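Local coordinates for protein luciferase (Lingulodinium polyedrum, PDB 1VPR) that catalyses, through three homologous domains of which this is the third, the light-emitting oxidation of dinoflagellate luciferin, an open tetrapyrrole, by oxygen, at residues Arg104-Cys107 and Phe108-Gln112; Leu254-Glu257 and Tyr258-Ile261; Tyr303-Val306 and Ser307-Pro310; Gln318-Asp321 and Tyr322-Leu325. One frame throughout, in Å; residues are numbered along the deposited sequence.

Contact 1: residues Arg104-Cys107 and Phe108-Gln112; sequences RTLC and FNNFQ
Asn110 ND2 donates to Arg104 O at 3.0 Å, while the other end of the same amide, Asn110 OD1, takes a weak bond from Leu106 N, also 3.0 Å. Asparagine suits this place because its short carboxamide offers a donor and an acceptor together, and the two fasten the loop at 104-107 to one turn of left-handed helix formed by Phe108 to Phe111, all four with positive phi. Arg104 O lies nearly in the amide plane of Asn110, whereas ND2 stands well above the carbonyl plane of Arg104. The turn is closed by backbone bonds: Asn110 N to Leu106 O, and Phe111 N to Cys107 O at 3.0 Å. The backbone N of Cys107 is taken up by Glu276.

Cys107 is small enough to sit between two rings. With chi1 at 57°, its sulfur lies between the backbone N and the carbonyl carbon, and from there SG meets the edge of the Phe108 ring, 3.7 Å from Phe108 CD1. Arg274 makes a cation-pi contact with that ring. Leu106 CD1 touches Phe111 CE1 at 4.0 Å. The sulfur approaches the Phe111 ring obliquely, and Cys107 SG is 3.6 Å from Phe111 CE2.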
# COMPACT_ATOMS: atom_id res chain seq x y z
N ARG A 104 -11.32 -18.67 -9.22
CA ARG A 104 -12.37 -18.77 -8.21
C ARG A 104 -11.82 -19.09 -6.83
O ARG A 104 -12.56 -19.50 -5.94
CB ARG A 104 -13.40 -19.85 -8.63
CG ARG A 104 -14.05 -19.62 -10.01
CD ARG A 104 -14.65 -18.22 -10.14
NE ARG A 104 -15.11 -17.98 -11.51
CZ ARG A 104 -15.27 -16.77 -12.05
NH1 ARG A 104 -15.00 -15.67 -11.34
NH2 ARG A 104 -15.67 -16.65 -13.31
N THR A 105 -10.52 -18.89 -6.64
CA THR A 105 -9.91 -19.18 -5.34
C THR A 105 -9.63 -17.91 -4.55
O THR A 105 -8.90 -17.95 -3.56
CB THR A 105 -8.56 -19.94 -5.47
OG1 THR A 105 -7.60 -19.08 -6.10
CG2 THR A 105 -8.72 -21.22 -6.34
N LEU A 106 -10.20 -16.79 -4.97
CA LEU A 106 -9.97 -15.52 -4.27
C LEU A 106 -10.56 -15.45 -2.88
O LEU A 106 -11.57 -16.10 -2.58
CB LEU A 106 -10.50 -14.35 -5.09
CG LEU A 106 -9.68 -14.09 -6.34
CD1 LEU A 106 -10.47 -13.15 -7.22
CD2 LEU A 106 -8.34 -13.49 -5.95
N CYS A 107 -9.92 -14.64 -2.04
CA CYS A 107 -10.31 -14.43 -0.65
C CYS A 107 -11.74 -13.93 -0.54
O CYS A 107 -12.34 -13.49 -1.52
CB CYS A 107 -9.37 -13.41 0.01
SG CYS A 107 -9.34 -11.81 -0.89
N PHE A 108 -12.26 -14.00 0.68
CA PHE A 108 -13.62 -13.55 1.00
C PHE A 108 -14.66 -14.24 0.11
O PHE A 108 -15.69 -13.65 -0.21
CB PHE A 108 -13.75 -12.03 0.85
CG PHE A 108 -13.02 -11.23 1.91
CD1 PHE A 108 -11.76 -10.72 1.67
CD2 PHE A 108 -13.61 -11.01 3.17
CE1 PHE A 108 -11.07 -9.99 2.66
CE2 PHE A 108 -12.94 -10.29 4.16
CZ PHE A 108 -11.66 -9.78 3.90
N ASN A 109 -14.39 -15.49 -0.25
CA ASN A 109 -15.27 -16.26 -1.12
C ASN A 109 -15.45 -15.51 -2.43
O ASN A 109 -16.57 -15.30 -2.89
CB ASN A 109 -16.62 -16.49 -0.45
CG ASN A 109 -16.52 -17.50 0.67
OD1 ASN A 109 -15.95 -18.59 0.48
ND2 ASN A 109 -17.05 -17.16 1.85
N ASN A 110 -14.32 -15.11 -3.02
CA ASN A 110 -14.29 -14.35 -4.25
C ASN A 110 -15.00 -13.04 -4.07
O ASN A 110 -15.73 -12.57 -4.96
CB ASN A 110 -14.93 -15.13 -5.39
CG ASN A 110 -14.14 -16.33 -5.75
OD1 ASN A 110 -12.95 -16.23 -6.09
ND2 ASN A 110 -14.78 -17.50 -5.67
N PHE A 111 -14.76 -12.44 -2.91
CA PHE A 111 -15.33 -11.18 -2.53
C PHE A 111 -16.87 -11.18 -2.44
O PHE A 111 -17.48 -10.11 -2.39
CB PHE A 111 -14.84 -10.10 -3.51
CG PHE A 111 -13.34 -9.94 -3.52
CD1 PHE A 111 -12.59 -10.28 -4.64
CD2 PHE A 111 -12.68 -9.42 -2.42
CE1 PHE A 111 -11.20 -10.09 -4.67
CE2 PHE A 111 -11.27 -9.22 -2.44
CZ PHE A 111 -10.54 -9.56 -3.57
N GLN A 112 -17.47 -12.37 -2.39
CA GLN A 112 -18.94 -12.45 -2.29
C GLN A 112 -19.40 -12.32 -0.84
O GLN A 112 -20.59 -12.14 -0.57
CB GLN A 112 -19.45 -13.77 -2.87
CG GLN A 112 -19.11 -13.95 -4.34
CD GLN A 112 -19.59 -15.28 -4.87
OE1 GLN A 112 -20.61 -15.35 -5.55
NE2 GLN A 112 -18.87 -16.35 -4.55

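Contact 2: residues Leu254-Glu257 and Tyr258-Ile261; sequences LPEE and YRKI
Glu256 and Arg259 run side by side in the same direction and join as a salt bridge in which two nitrogens grip two oxygens. Arg259 NH2 gives the shorter bond, 2.7 Å to Glu256 OE2, where it uses the syn lone pair. Arg259 NE reaches Glu256 OE1 at 3.2 Å, also on the syn side but 34° out of the carboxylate plane, and has a weaker second bond to OE2. The side-on grip is therefore twisted, with the two flat groups 52° apart. Glutamate is long enough to stretch along the arginine, whose bend at chi3 (60°) turns NE and NH2 to the acid. Arg259 NH1 is left to a second acid, Glu276, and Ile261 CD1 lies over the centre of one guanidinium face.

Water satisfies part of the backbone. One molecule donates both to Glu256 O and to Arg259 O, at 2.9 Å in the second case; another accepts from Tyr258 N and donates weakly to Glu256 OE1. Arg259 N, by contrast, is buried and has no partner in the model.

Glu257 serves two ends. Its carboxylate takes bonds from Thr158 N, Lys157 N and Tyr154 OH, while Glu257 CG lies over one face of the Tyr258 ring, 3.6 Å from the centroid, as a CH-pi contact. Leu254 CD1 packs tightly on Lys260 CG at 3.5 Å, covering the aliphatic part of a lysine that makes a cation-pi contact with Trp252. These contacts lie in the connecting loop of a beta hairpin, between neighbouring antiparallel strands 247-253 and 259-266 of the calycin-type barrel.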
# COMPACT_ATOMS: atom_id res chain seq x y z
N LEU A 254 -1.96 -13.21 7.83
CA LEU A 254 -1.11 -14.16 7.12
C LEU A 254 -1.57 -15.55 7.61
O LEU A 254 -0.92 -16.20 8.41
CB LEU A 254 0.36 -13.91 7.48
CG LEU A 254 1.15 -12.77 6.79
CD1 LEU A 254 0.33 -11.50 6.70
CD2 LEU A 254 2.43 -12.52 7.58
N PRO A 255 -2.71 -16.03 7.08
CA PRO A 255 -3.30 -17.32 7.45
C PRO A 255 -2.74 -18.54 6.76
O PRO A 255 -3.05 -19.67 7.15
CB PRO A 255 -4.75 -17.10 7.05
CG PRO A 255 -4.54 -16.44 5.67
CD PRO A 255 -3.47 -15.41 5.98
N GLU A 256 -1.91 -18.31 5.74
CA GLU A 256 -1.38 -19.40 4.93
C GLU A 256 0.07 -19.15 4.64
O GLU A 256 0.56 -18.05 4.86
CB GLU A 256 -2.12 -19.44 3.61
CG GLU A 256 -3.58 -19.76 3.73
CD GLU A 256 -4.34 -19.41 2.45
OE1 GLU A 256 -3.73 -19.45 1.36
OE2 GLU A 256 -5.54 -19.10 2.55
N GLU A 257 0.76 -20.14 4.09
CA GLU A 257 2.17 -19.92 3.83
C GLU A 257 2.46 -18.93 2.71
O GLU A 257 3.39 -18.14 2.81
CB GLU A 257 2.87 -21.24 3.50
CG GLU A 257 4.36 -21.08 3.27
CD GLU A 257 5.14 -20.84 4.56
OE1 GLU A 257 6.33 -20.48 4.44
OE2 GLU A 257 4.57 -21.01 5.67
N TYR A 258 1.66 -18.96 1.65
CA TYR A 258 1.92 -18.11 0.50
C TYR A 258 0.90 -17.06 0.15
O TYR A 258 0.94 -16.51 -0.95
CB TYR A 258 2.16 -18.98 -0.73
CG TYR A 258 3.31 -19.95 -0.55
CD1 TYR A 258 3.08 -21.29 -0.21
CD2 TYR A 258 4.63 -19.53 -0.68
CE1 TYR A 258 4.14 -22.19 -0.00
CE2 TYR A 258 5.70 -20.42 -0.48
CZ TYR A 258 5.45 -21.75 -0.14
OH TYR A 258 6.49 -22.62 0.06
N ARG A 259 -0.02 -16.76 1.06
CA ARG A 259 -1.03 -15.76 0.79
C ARG A 259 -1.36 -14.88 1.97
O ARG A 259 -1.47 -15.34 3.10
CB ARG A 259 -2.34 -16.43 0.29
CG ARG A 259 -3.43 -15.40 -0.01
CD ARG A 259 -4.63 -15.96 -0.77
NE ARG A 259 -5.29 -17.03 -0.03
CZ ARG A 259 -6.55 -17.39 -0.22
NH1 ARG A 259 -7.28 -16.75 -1.13
NH2 ARG A 259 -7.06 -18.40 0.47
N LYS A 260 -1.53 -13.59 1.72
CA LYS A 260 -1.95 -12.67 2.77
C LYS A 260 -3.35 -12.23 2.40
O LYS A 260 -3.67 -12.08 1.21
CB LYS A 260 -1.09 -11.40 2.83
CG LYS A 260 0.36 -11.60 3.21
CD LYS A 260 0.97 -10.22 3.44
CE LYS A 260 0.91 -9.35 2.16
NZ LYS A 260 1.54 -8.04 2.39
N ILE A 261 -4.20 -12.05 3.40
CA ILE A 261 -5.58 -11.59 3.17
C ILE A 261 -5.82 -10.42 4.12
O ILE A 261 -5.52 -10.50 5.32
CB ILE A 261 -6.61 -12.70 3.45
CG1 ILE A 261 -6.37 -13.87 2.50
CG2 ILE A 261 -8.04 -12.15 3.23
CD1 ILE A 261 -7.27 -15.07 2.76
O HOH W 1 0.98 -15.45 4.62
O HOH W 2 -0.56 -20.69 0.72

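Contact 3: residues Tyr303-Val306 and Ser307-Pro310; sequences YVKV and SNDP
The flat carboxamide of Asn308 meets Lys305 at its oxygen end: Lys305 NZ donates to Asn308 OD1 at 3.0 Å, tilted only 19° from the amide plane. Lys305 CE follows behind, 3.5 Å from Asn308 OD1, and the two side chains cross at about a right angle. Beyond the two segments, the amide side chain also touches Leu80.

Lysine suits the place by its length. CG points opposite the backbone N (chi1 -154°) and the rest of the chain is fully extended, which carries the amine along the strand's end past Ser307, with CE 3.6 Å from Ser307 O. At the tip, NZ has further acceptors in His162 O and, more weakly, Pro160 O; with Asn308 OD1 this makes two hydrogen bonds and a weaker third on the ammonium of a buried lysine, which would probably favour its positive charge. Two of these oxygens come from the loop before strand 163-169.

Where strand 297-307 ends, Ser307 turns its hydroxyl forward, and Asp309 N donates to Ser307 OG at 3.0 Å in a nearly straight bond of 164°. A serine can make this closure because its oxygen sits one bond from CB. Val306 and Ser307 both face Arg164 on the adjoining strand 163-169. The arrangement is a classic beta bulge that shares Ser307 with an ST turn, at the point where strand 297-307 gives way to the loop that follows.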
# COMPACT_ATOMS: atom_id res chain seq x y z
N TYR A 303 3.52 -8.51 -9.66
CA TYR A 303 4.94 -8.22 -9.41
C TYR A 303 5.74 -9.48 -9.68
O TYR A 303 5.23 -10.60 -9.48
CB TYR A 303 5.20 -7.87 -7.94
CG TYR A 303 4.27 -6.86 -7.30
CD1 TYR A 303 3.04 -7.24 -6.76
CD2 TYR A 303 4.66 -5.54 -7.15
CE1 TYR A 303 2.22 -6.32 -6.07
CE2 TYR A 303 3.85 -4.61 -6.46
CZ TYR A 303 2.65 -5.01 -5.92
OH TYR A 303 1.89 -4.11 -5.20
N VAL A 304 6.98 -9.31 -10.10
CA VAL A 304 7.84 -10.46 -10.31
C VAL A 304 8.99 -10.33 -9.29
O VAL A 304 9.48 -9.22 -9.04
CB VAL A 304 8.39 -10.54 -11.77
CG1 VAL A 304 9.23 -9.29 -12.11
CG2 VAL A 304 9.23 -11.80 -11.93
N LYS A 305 9.39 -11.43 -8.67
CA LYS A 305 10.44 -11.37 -7.66
C LYS A 305 11.84 -11.27 -8.31
O LYS A 305 12.27 -12.17 -9.03
CB LYS A 305 10.37 -12.59 -6.75
CG LYS A 305 10.95 -12.31 -5.39
CD LYS A 305 11.04 -13.53 -4.52
CE LYS A 305 11.45 -13.12 -3.13
NZ LYS A 305 11.48 -14.29 -2.20
N VAL A 306 12.53 -10.16 -8.06
CA VAL A 306 13.85 -9.98 -8.66
C VAL A 306 14.99 -10.32 -7.69
O VAL A 306 16.13 -10.53 -8.10
CB VAL A 306 14.01 -8.53 -9.24
CG1 VAL A 306 12.95 -8.30 -10.37
CG2 VAL A 306 13.84 -7.48 -8.14
N SER A 307 14.67 -10.42 -6.40
CA SER A 307 15.71 -10.75 -5.41
C SER A 307 15.15 -11.23 -4.09
O SER A 307 14.11 -10.76 -3.68
CB SER A 307 16.55 -9.51 -5.11
OG SER A 307 17.60 -9.87 -4.22
N ASN A 308 15.85 -12.14 -3.41
CA ASN A 308 15.43 -12.60 -2.10
C ASN A 308 15.84 -11.56 -1.03
O ASN A 308 15.44 -11.66 0.12
CB ASN A 308 16.10 -13.92 -1.73
CG ASN A 308 15.46 -15.10 -2.43
OD1 ASN A 308 14.28 -15.07 -2.77
ND2 ASN A 308 16.24 -16.17 -2.62
N ASP A 309 16.62 -10.56 -1.42
CA ASP A 309 17.10 -9.53 -0.51
C ASP A 309 16.36 -8.21 -0.72
O ASP A 309 16.41 -7.61 -1.81
CB ASP A 309 18.60 -9.33 -0.75
CG ASP A 309 19.23 -8.39 0.25
OD1 ASP A 309 20.46 -8.18 0.13
OD2 ASP A 309 18.53 -7.88 1.15
N PRO A 310 15.65 -7.72 0.32
CA PRO A 310 14.94 -6.45 0.16
C PRO A 310 15.92 -5.27 0.12
O PRO A 310 15.58 -4.18 -0.35
CB PRO A 310 14.04 -6.41 1.39
CG PRO A 310 14.90 -7.09 2.44
CD PRO A 310 15.39 -8.30 1.65

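Contact 4: residues Gln318-Asp321 and Tyr322-Leu325; sequences QSRD and YTAL
Arg320 folds back over the start of a short helix to reach Thr323, so that the two side chains run alongside each other. From CB the chain bends at chi2 and again at chi3 (-60° and -51°), and CG and CD serve as the path that brings the guanidinium round. At NE the first polar contact appears: Arg320 NE donates to a water at 3.0 Å, and that water also accepts from Thr323 N. At the tip, Arg320 NH2 meets Thr323 OG1 at 2.9 Å. Both the hydroxyl oxygen and the water lie at the guanidinium edge, near its plane. The remaining nitrogen, NH1, pairs with Asp353 and with Tyr131 O. Threonine fits here because its compact hydroxyl accepts from the arginine and is also bonded to Leu136 O.

The backbone of Arg320 works too. Arg320 O takes a bond from Ala324 N at 3.0 Å; Ala324 CB lies 3.3 Å from Arg320 O, and its methyl also touches Tyr237 of strand 237-241. Next, Asp321 O accepts from Leu325 N at 3.0 Å. Asp321 OD2 receives Ser319 OG at 2.7 Å and is shared with His236. This is a single helical turn, with Arg320 at its N-cap position.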
# COMPACT_ATOMS: atom_id res chain seq x y z
N GLN A 318 4.61 -2.04 15.57
CA GLN A 318 3.58 -1.14 16.09
C GLN A 318 2.25 -1.61 15.55
O GLN A 318 2.18 -2.51 14.69
CB GLN A 318 3.81 0.30 15.58
CG GLN A 318 3.79 0.45 14.06
CD GLN A 318 2.39 0.47 13.47
OE1 GLN A 318 1.51 1.16 13.97
NE2 GLN A 318 2.19 -0.27 12.37
N SER A 319 1.19 -1.00 16.07
CA SER A 319 -0.16 -1.28 15.59
C SER A 319 -1.00 -0.10 16.02
O SER A 319 -0.56 0.76 16.79
CB SER A 319 -0.72 -2.60 16.15
OG SER A 319 -1.21 -2.49 17.48
N ARG A 320 -2.21 -0.03 15.46
CA ARG A 320 -3.15 1.03 15.74
C ARG A 320 -4.51 0.43 16.12
O ARG A 320 -5.55 1.01 15.85
CB ARG A 320 -3.31 1.91 14.49
CG ARG A 320 -2.01 2.63 14.09
CD ARG A 320 -1.52 3.53 15.22
NE ARG A 320 -2.59 4.41 15.69
CZ ARG A 320 -2.97 5.53 15.08
NH1 ARG A 320 -2.35 5.94 13.95
NH2 ARG A 320 -3.96 6.25 15.59
N ASP A 321 -4.46 -0.73 16.77
CA ASP A 321 -5.66 -1.45 17.24
C ASP A 321 -6.49 -0.64 18.25
O ASP A 321 -7.71 -0.78 18.30
CB ASP A 321 -5.21 -2.77 17.87
CG ASP A 321 -4.51 -3.68 16.87
OD1 ASP A 321 -5.12 -3.99 15.83
OD2 ASP A 321 -3.34 -4.07 17.10
N TYR A 322 -5.85 0.18 19.06
CA TYR A 322 -6.60 0.98 20.03
C TYR A 322 -7.51 1.99 19.31
O TYR A 322 -8.73 2.05 19.55
CB TYR A 322 -5.66 1.74 20.96
CG TYR A 322 -6.40 2.59 21.97
CD1 TYR A 322 -7.08 2.00 23.03
CD2 TYR A 322 -6.52 3.97 21.79
CE1 TYR A 322 -7.88 2.75 23.90
CE2 TYR A 322 -7.31 4.74 22.65
CZ TYR A 322 -7.99 4.13 23.70
OH TYR A 322 -8.76 4.90 24.54
N THR A 323 -6.91 2.79 18.43
CA THR A 323 -7.66 3.79 17.67
C THR A 323 -8.71 3.14 16.77
O THR A 323 -9.91 3.44 16.86
CB THR A 323 -6.72 4.64 16.79
OG1 THR A 323 -5.83 5.39 17.62
CG2 THR A 323 -7.52 5.61 15.90
N ALA A 324 -8.27 2.21 15.92
CA ALA A 324 -9.17 1.55 14.99
C ALA A 324 -10.34 0.81 15.62
O ALA A 324 -11.44 0.82 15.06
CB ALA A 324 -8.37 0.60 14.10
N LEU A 325 -10.13 0.14 16.76
CA LEU A 325 -11.21 -0.58 17.43
C LEU A 325 -11.82 0.28 18.56
O LEU A 325 -12.65 -0.19 19.34
CB LEU A 325 -10.70 -1.91 17.99
CG LEU A 325 -10.01 -2.86 16.98
CD1 LEU A 325 -9.57 -4.14 17.70
CD2 LEU A 325 -11.00 -3.20 15.83
O HOH W 3 -3.99 3.53 18.23

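The four contacts follow one another along the luciferase catalytic domain, in the order 1, 2, 3, 4, and none encloses another. Contacts 1 and 2 touch: their centres lie 14 Å apart, and Cys107 and Phe108 of helix 107-111 pack on Ile261 of strand 259-266, so the helical turn rests on the barrel wall beside the hairpin. Contact 3 belongs to the same ten-stranded antiparallel sheet, through strand 297-307, with its centre 18 Å from that of contact 2. Contact 4, on helix 321-324, comes next in the chain but its centre is 30 Å from that of contact 3. The contacts are thus four local turns and strand ends spread round a calycin barrel.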